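Local coordinates for protein NegoA.19184.a (Neisseria gonorrhoeae, PDB 5UEB) that is of unknown function, a hypothetical protein of the DUF4265 family from the pathogen Neisseria gonorrhoeae, at residues Asn114-Pro117 and Lys118-Asn121; Ile82-Leu85 and Asp86-Lys90. One frame throughout, in Å; residues are numbered along the deposited sequence.

Interaction 1 (Asn114-Pro117 and Lys118-Asn121); sequences NFPP and KKYN
A type II beta turn spans Pro-116 to Lys-119 and reverses the chain between strand 110-115 and helix 122-133. It is closed by one backbone hydrogen bond, from Lys-119 N to Pro-116 O, of 3.1 Å and nearly straight at 162°. Pro-117 occupies the second position, whose extended phi and psi suit a proline, and Lys-118 takes the third with a positive phi of 75°. Water 1 widens the grip on the same carbonyl: it donates to Pro-116 O at 2.8 Å and accepts from Tyr-120 N at 2.9 Å, so the amide just past the turn is tied back to its start.

Side chains add apolar contacts beside this polar bridge. The first torsion of Lys-119 sets CG anti to the carbonyl carbon, beside the backbone N, which brings it 3.9 Å from Pro-116 CD; the later bend at chi2 belongs to the end that leads away. Phe-115 and Tyr-120 meet through CD2 and CD1 at 3.9 Å, their rings 5.8 Å between centroids and their planes 31° apart, an oblique pairing. The Tyr-120 ring also rests on Ile-80 of strand 78-84, and its hydroxyl is hydrogen-bonded to Glu-141. Beyond it, Asn-121 N-caps helix 122-133 by accepting from Leu-124 N.

The chemistry is thus divided: backbone and water fix the bend, whereas two aromatic rings and a lysine stem give the turn its apolar contacts, with two bonds satisfying the single Pro-116 carbonyl oxygen.

Interaction 2 (Ile82-Leu85 and Asp86-Lys90); sequences IVVL and DHFPK
Val-84 and Phe-88 meet across the bend that follows strand 78-84, and the valine can be traced atom by atom. Its CB already lies against backbone, 3.5 Å from His-87 O. From there the two methyls part over one face of the aromatic ring. CG1, placed opposite the carbonyl carbon by a chi1 of -65°, lies nearer the CD1-CE1 side, 3.5 Å from Phe-88 CD1. CG2 takes the position between the backbone N and the carbonyl carbon, and this sets it over the middle of the same face: a CH-pi contact 3.7 Å from CG2 to the Phe-88 ring centroid and 13° off the ring normal. The same ring is met at its edge by Ile-82, whose CG2 lies 3.7 Å from Phe-88 CE1, so two strand residues hold it by face and by edge.

At the outer end of the bend the chemistry turns polar. His-87 ND1 donates to Asp-86 OD1 at 2.5 Å, a short bond with an angle of 169°, and the oxygen lies in the imidazole plane. Such a carboxylate would probably steady the orientation of the histidine.

Around this bend, Ile-82 also packs on Val-113, Leu-137 and Leu-128, Val-84 touches Leu-137, and Phe-88 lies on Leu-111. Pro-89, the N-cap residue of helix 90-98, contacts Tyr-131, so the bend links strands 110-115 and 137-143 with helices 90-98 and 122-133.

Interactions 1 and 2 are paired examples of one problem, how a strand hands over to a helix, and both rise from the same antiparallel sheet, where strands 110-115 and 78-84 are neighbours. Their centres are 20 Å apart, and their nearest atoms, about 6 Å apart, do not touch. Interaction 1 lies on the surface and relies on a closing backbone bond and a water; interaction 2 is partly buried on its valine and isoleucine side and relies on methyl-to-ring contact, its polar pair standing at the exposed outer end. Helix 122-133 is common to both: Phe-115 reaches Leu-124 and Ile-82 reaches Leu-128.

Interaction 1 (Asn114-Pro117 and Lys118-Asn121)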
ATOM      1  N   ASN B 114     -17.849  -9.739   0.616  1.00 12.06           N
ATOM      2  CA  ASN B 114     -16.706 -10.486   0.114  1.00 11.83           C
ATOM      3  C   ASN B 114     -17.123 -11.287  -1.109  1.00 13.65           C
ATOM      4  O   ASN B 114     -18.093 -12.052  -1.049  1.00 16.83           O
ATOM      5  CB  ASN B 114     -16.189 -11.477   1.157  1.00 11.58           C
ATOM      6  CG  ASN B 114     -14.968 -12.209   0.675  1.00 13.13           C
ATOM      7  OD1 ASN B 114     -13.865 -11.665   0.698  1.00 13.50           O
ATOM      8  ND2 ASN B 114     -15.157 -13.448   0.204  1.00 16.12           N
ATOM      9  N   PHE B 115     -16.378 -11.128  -2.203  1.00 13.11           N
ATOM     10  CA  PHE B 115     -16.547 -11.969  -3.379  1.00 12.32           C
ATOM     11  C   PHE B 115     -15.300 -12.805  -3.627  1.00 14.98           C
ATOM     12  O   PHE B 115     -14.188 -12.257  -3.679  1.00 16.27           O
ATOM     13  CB  PHE B 115     -16.841 -11.124  -4.634  1.00 15.36           C
ATOM     14  CG  PHE B 115     -18.199 -10.490  -4.636  1.00 13.50           C
ATOM     15  CD1 PHE B 115     -19.336 -11.258  -4.835  1.00 15.07           C
ATOM     16  CD2 PHE B 115     -18.344  -9.124  -4.441  1.00 15.39           C
ATOM     17  CE1 PHE B 115     -20.591 -10.678  -4.835  1.00 17.76           C
ATOM     18  CE2 PHE B 115     -19.605  -8.535  -4.446  1.00 16.93           C
ATOM     19  CZ  PHE B 115     -20.729  -9.311  -4.649  1.00 17.07           C
ATOM     20  N   PRO B 116     -15.442 -14.113  -3.819  1.00 15.08           N
ATOM     21  CA  PRO B 116     -14.291 -14.956  -4.163  1.00 15.85           C
ATOM     22  C   PRO B 116     -13.726 -14.570  -5.518  1.00 17.67           C
ATOM     23  O   PRO B 116     -14.374 -13.833  -6.283  1.00 16.87           O
ATOM     24  CB  PRO B 116     -14.897 -16.368  -4.204  1.00 19.60           C
ATOM     25  CG  PRO B 116     -16.155 -16.282  -3.392  1.00 18.25           C
ATOM     26  CD  PRO B 116     -16.673 -14.894  -3.616  1.00 14.28           C
ATOM     27  N   PRO B 117     -12.524 -15.041  -5.852  1.00 22.38           N
ATOM     28  CA  PRO B 117     -11.947 -14.739  -7.170  1.00 22.94           C
ATOM     29  C   PRO B 117     -12.939 -14.977  -8.303  1.00 23.68           C
ATOM     30  O   PRO B 117     -13.641 -15.990  -8.335  1.00 21.67           O
ATOM     31  CB  PRO B 117     -10.758 -15.705  -7.258  1.00 25.48           C
ATOM     32  CG  PRO B 117     -10.353 -15.923  -5.829  1.00 23.10           C
ATOM     33  CD  PRO B 117     -11.626 -15.877  -5.028  1.00 19.86           C
ATOM     34  N   LYS B 118     -12.994 -14.022  -9.230  1.00 23.96           N
ATOM     35  CA  LYS B 118     -13.762 -14.029 -10.471  1.00 28.04           C
ATOM     36  C   LYS B 118     -15.262 -13.799 -10.266  1.00 25.57           C
ATOM     37  O   LYS B 118     -15.988 -13.699 -11.252  1.00 29.61           O
ATOM     38  CB  LYS B 118     -13.536 -15.276 -11.350  1.00 32.97           C
ATOM     39  CG  LYS B 118     -12.080 -15.653 -11.527  1.00 34.28           C
ATOM     40  CD  LYS B 118     -11.913 -16.842 -12.459  1.00 40.43           C
ATOM     41  CE  LYS B 118     -10.443 -17.173 -12.639  1.00 49.48           C
ATOM     42  NZ  LYS B 118     -10.210 -18.149 -13.736  1.00 61.13           N
ATOM     43  N   LYS B 119     -15.751 -13.707  -9.028  1.00 19.18           N
ATOM     44  CA  LYS B 119     -17.189 -13.590  -8.809  1.00 20.40           C
ATOM     45  C   LYS B 119     -17.684 -12.151  -8.877  1.00 18.85           C
ATOM     46  O   LYS B 119     -18.861 -11.926  -9.177  1.00 22.53           O
ATOM     47  CB  LYS B 119     -17.581 -14.215  -7.472  1.00 19.66           C
ATOM     48  CG  LYS B 119     -17.360 -15.711  -7.409  1.00 20.17           C
ATOM     49  CD  LYS B 119     -18.229 -16.434  -8.417  1.00 22.13           C
ATOM     50  CE  LYS B 119     -17.972 -17.921  -8.362  1.00 23.27           C
ATOM     51  NZ  LYS B 119     -18.970 -18.657  -9.163  1.00 28.69           N
ATOM     52  N   TYR B 120     -16.828 -11.172  -8.587  1.00 17.62           N
ATOM     53  CA  TYR B 120     -17.183  -9.767  -8.778  1.00 17.48           C
ATOM     54  C   TYR B 120     -16.911  -9.440 -10.239  1.00 22.53           C
ATOM     55  O   TYR B 120     -15.760  -9.254 -10.644  1.00 20.64           O
ATOM     56  CB  TYR B 120     -16.359  -8.887  -7.844  1.00 14.44           C
ATOM     57  CG  TYR B 120     -16.660  -7.413  -7.988  1.00 13.83           C
ATOM     58  CD1 TYR B 120     -17.897  -6.896  -7.601  1.00 12.55           C
ATOM     59  CD2 TYR B 120     -15.715  -6.539  -8.512  1.00 14.39           C
ATOM     60  CE1 TYR B 120     -18.192  -5.547  -7.749  1.00 13.99           C
ATOM     61  CE2 TYR B 120     -15.995  -5.185  -8.647  1.00 15.54           C
ATOM     62  CZ  TYR B 120     -17.231  -4.699  -8.258  1.00 14.43           C
ATOM     63  OH  TYR B 120     -17.498  -3.351  -8.390  1.00 13.83           O
ATOM     64  N   ASN B 121     -17.973  -9.384 -11.048  1.00 18.19           N
ATOM     65  CA  ASN B 121     -17.819  -9.255 -12.490  1.00 20.69           C
ATOM     66  C   ASN B 121     -18.756  -8.192 -13.050  1.00 19.98           C
ATOM     67  O   ASN B 121     -19.449  -7.504 -12.292  1.00 18.94           O
ATOM     68  CB  ASN B 121     -18.006 -10.614 -13.181  1.00 21.49           C
ATOM     69  CG  ASN B 121     -19.381 -11.228 -12.932  1.00 27.11           C
ATOM     70  OD1 ASN B 121     -20.316 -10.548 -12.520  1.00 23.61           O
ATOM     71  ND2 ASN B 121     -19.507 -12.526 -13.203  1.00 26.94           N
TER
HETATM   72  O   HOH W   1     -14.196 -11.272  -7.494  1.00 26.67           O

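Interaction 2 (Ile82-Leu85 and Asp86-Lys90)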
ATOM      1  N   ILE B  82     -21.127  -1.202   0.324  1.00 15.41           N
ATOM      2  CA  ILE B  82     -22.405  -0.796  -0.268  1.00 13.91           C
ATOM      3  C   ILE B  82     -23.208  -0.067   0.795  1.00 15.54           C
ATOM      4  O   ILE B  82     -23.396  -0.587   1.899  1.00 17.82           O
ATOM      5  CB  ILE B  82     -23.230  -1.995  -0.779  1.00 16.26           C
ATOM      6  CG1 ILE B  82     -22.396  -2.896  -1.696  1.00 16.09           C
ATOM      7  CG2 ILE B  82     -24.517  -1.492  -1.468  1.00 14.48           C
ATOM      8  CD1 ILE B  82     -23.128  -4.160  -2.148  1.00 14.61           C
ATOM      9  N   VAL B  83     -23.720   1.111   0.453  1.00 15.33           N
ATOM     10  CA  VAL B  83     -24.597   1.851   1.353  1.00 16.07           C
ATOM     11  C   VAL B  83     -25.892   2.156   0.613  1.00 15.14           C
ATOM     12  O   VAL B  83     -25.874   2.447  -0.588  1.00 17.94           O
ATOM     13  CB  VAL B  83     -23.917   3.123   1.894  1.00 19.62           C
ATOM     14  CG1 VAL B  83     -23.614   4.077   0.790  1.00 19.46           C
ATOM     15  CG2 VAL B  83     -24.795   3.794   2.940  1.00 23.92           C
ATOM     16  N   VAL B  84     -27.023   2.058   1.320  1.00 17.82           N
ATOM     17  CA  VAL B  84     -28.332   2.259   0.712  1.00 18.55           C
ATOM     18  C   VAL B  84     -29.106   3.335   1.463  1.00 21.01           C
ATOM     19  O   VAL B  84     -28.821   3.671   2.618  1.00 21.81           O
ATOM     20  CB  VAL B  84     -29.172   0.964   0.585  1.00 19.31           C
ATOM     21  CG1 VAL B  84     -28.508  -0.004  -0.364  1.00 21.42           C
ATOM     22  CG2 VAL B  84     -29.378   0.322   1.951  1.00 21.22           C
ATOM     23  N   LEU B  85     -30.110   3.873   0.772  1.00 23.30           N
ATOM     24  CA  LEU B  85     -30.960   4.899   1.361  1.00 26.27           C
ATOM     25  C   LEU B  85     -31.849   4.320   2.454  1.00 29.89           C
ATOM     26  O   LEU B  85     -32.009   4.928   3.520  1.00 29.84           O
ATOM     27  CB  LEU B  85     -31.808   5.535   0.260  1.00 28.66           C
ATOM     28  CG  LEU B  85     -31.930   7.055   0.225  1.00 39.88           C
ATOM     29  CD1 LEU B  85     -30.556   7.695   0.227  1.00 44.25           C
ATOM     30  CD2 LEU B  85     -32.715   7.474  -1.006  1.00 43.06           C
ATOM     31  N   ASP B  86     -32.438   3.147   2.216  1.00 29.69           N
ATOM     32  CA  ASP B  86     -33.403   2.622   3.179  1.00 36.44           C
ATOM     33  C   ASP B  86     -33.529   1.102   3.147  1.00 33.95           C
ATOM     34  O   ASP B  86     -33.923   0.494   4.147  1.00 42.97           O
ATOM     35  CB  ASP B  86     -34.771   3.285   2.990  1.00 49.11           C
ATOM     36  CG  ASP B  86     -35.324   3.101   1.586  1.00 58.15           C
ATOM     37  OD1 ASP B  86     -35.706   1.963   1.244  1.00 61.35           O
ATOM     38  OD2 ASP B  86     -35.382   4.096   0.828  1.00 56.32           O
ATOM     39  N   HIS B  87     -33.211   0.476   2.018  1.00 30.36           N
ATOM     40  CA  HIS B  87     -33.301  -0.976   1.946  1.00 31.80           C
ATOM     41  C   HIS B  87     -32.376  -1.477   0.851  1.00 25.48           C
ATOM     42  O   HIS B  87     -32.119  -0.774  -0.132  1.00 28.53           O
ATOM     43  CB  HIS B  87     -34.735  -1.430   1.652  1.00 40.92           C
ATOM     44  CG  HIS B  87     -35.138  -1.257   0.220  1.00 50.79           C
ATOM     45  ND1 HIS B  87     -35.592  -0.058  -0.287  1.00 52.96           N
ATOM     46  CD2 HIS B  87     -35.145  -2.129  -0.816  1.00 50.63           C
ATOM     47  CE1 HIS B  87     -35.865  -0.200  -1.572  1.00 53.91           C
ATOM     48  NE2 HIS B  87     -35.603  -1.448  -1.918  1.00 51.68           N
ATOM     49  N   PHE B  88     -31.875  -2.702   1.032  1.00 24.77           N
ATOM     50  CA  PHE B  88     -31.145  -3.390  -0.023  1.00 21.57           C
ATOM     51  C   PHE B  88     -32.148  -4.110  -0.916  1.00 26.62           C
ATOM     52  O   PHE B  88     -32.934  -4.925  -0.413  1.00 26.85           O
ATOM     53  CB  PHE B  88     -30.147  -4.378   0.572  1.00 20.05           C
ATOM     54  CG  PHE B  88     -28.983  -3.715   1.249  1.00 18.72           C
ATOM     55  CD1 PHE B  88     -27.861  -3.355   0.520  1.00 20.39           C
ATOM     56  CD2 PHE B  88     -29.017  -3.427   2.605  1.00 20.42           C
ATOM     57  CE1 PHE B  88     -26.782  -2.723   1.134  1.00 19.41           C
ATOM     58  CE2 PHE B  88     -27.947  -2.795   3.224  1.00 19.44           C
ATOM     59  CZ  PHE B  88     -26.832  -2.440   2.488  1.00 20.51           C
ATOM     60  N   PRO B  89     -32.193  -3.813  -2.215  1.00 24.25           N
ATOM     61  CA  PRO B  89     -33.187  -4.457  -3.087  1.00 25.73           C
ATOM     62  C   PRO B  89     -33.026  -5.970  -3.100  1.00 25.04           C
ATOM     63  O   PRO B  89     -31.909  -6.491  -3.073  1.00 22.65           O
ATOM     64  CB  PRO B  89     -32.887  -3.862  -4.467  1.00 28.69           C
ATOM     65  CG  PRO B  89     -32.219  -2.561  -4.175  1.00 24.66           C
ATOM     66  CD  PRO B  89     -31.424  -2.774  -2.919  1.00 21.84           C
ATOM     67  N   LYS B  90     -34.167  -6.668  -3.167  1.00 23.74           N
ATOM     68  CA  LYS B  90     -34.161  -8.127  -3.100  1.00 23.42           C
ATOM     69  C   LYS B  90     -33.339  -8.738  -4.232  1.00 22.59           C
ATOM     70  O   LYS B  90     -32.617  -9.722  -4.021  1.00 24.16           O
ATOM     71  CB  LYS B  90     -35.595  -8.663  -3.120  1.00 26.09           C
TER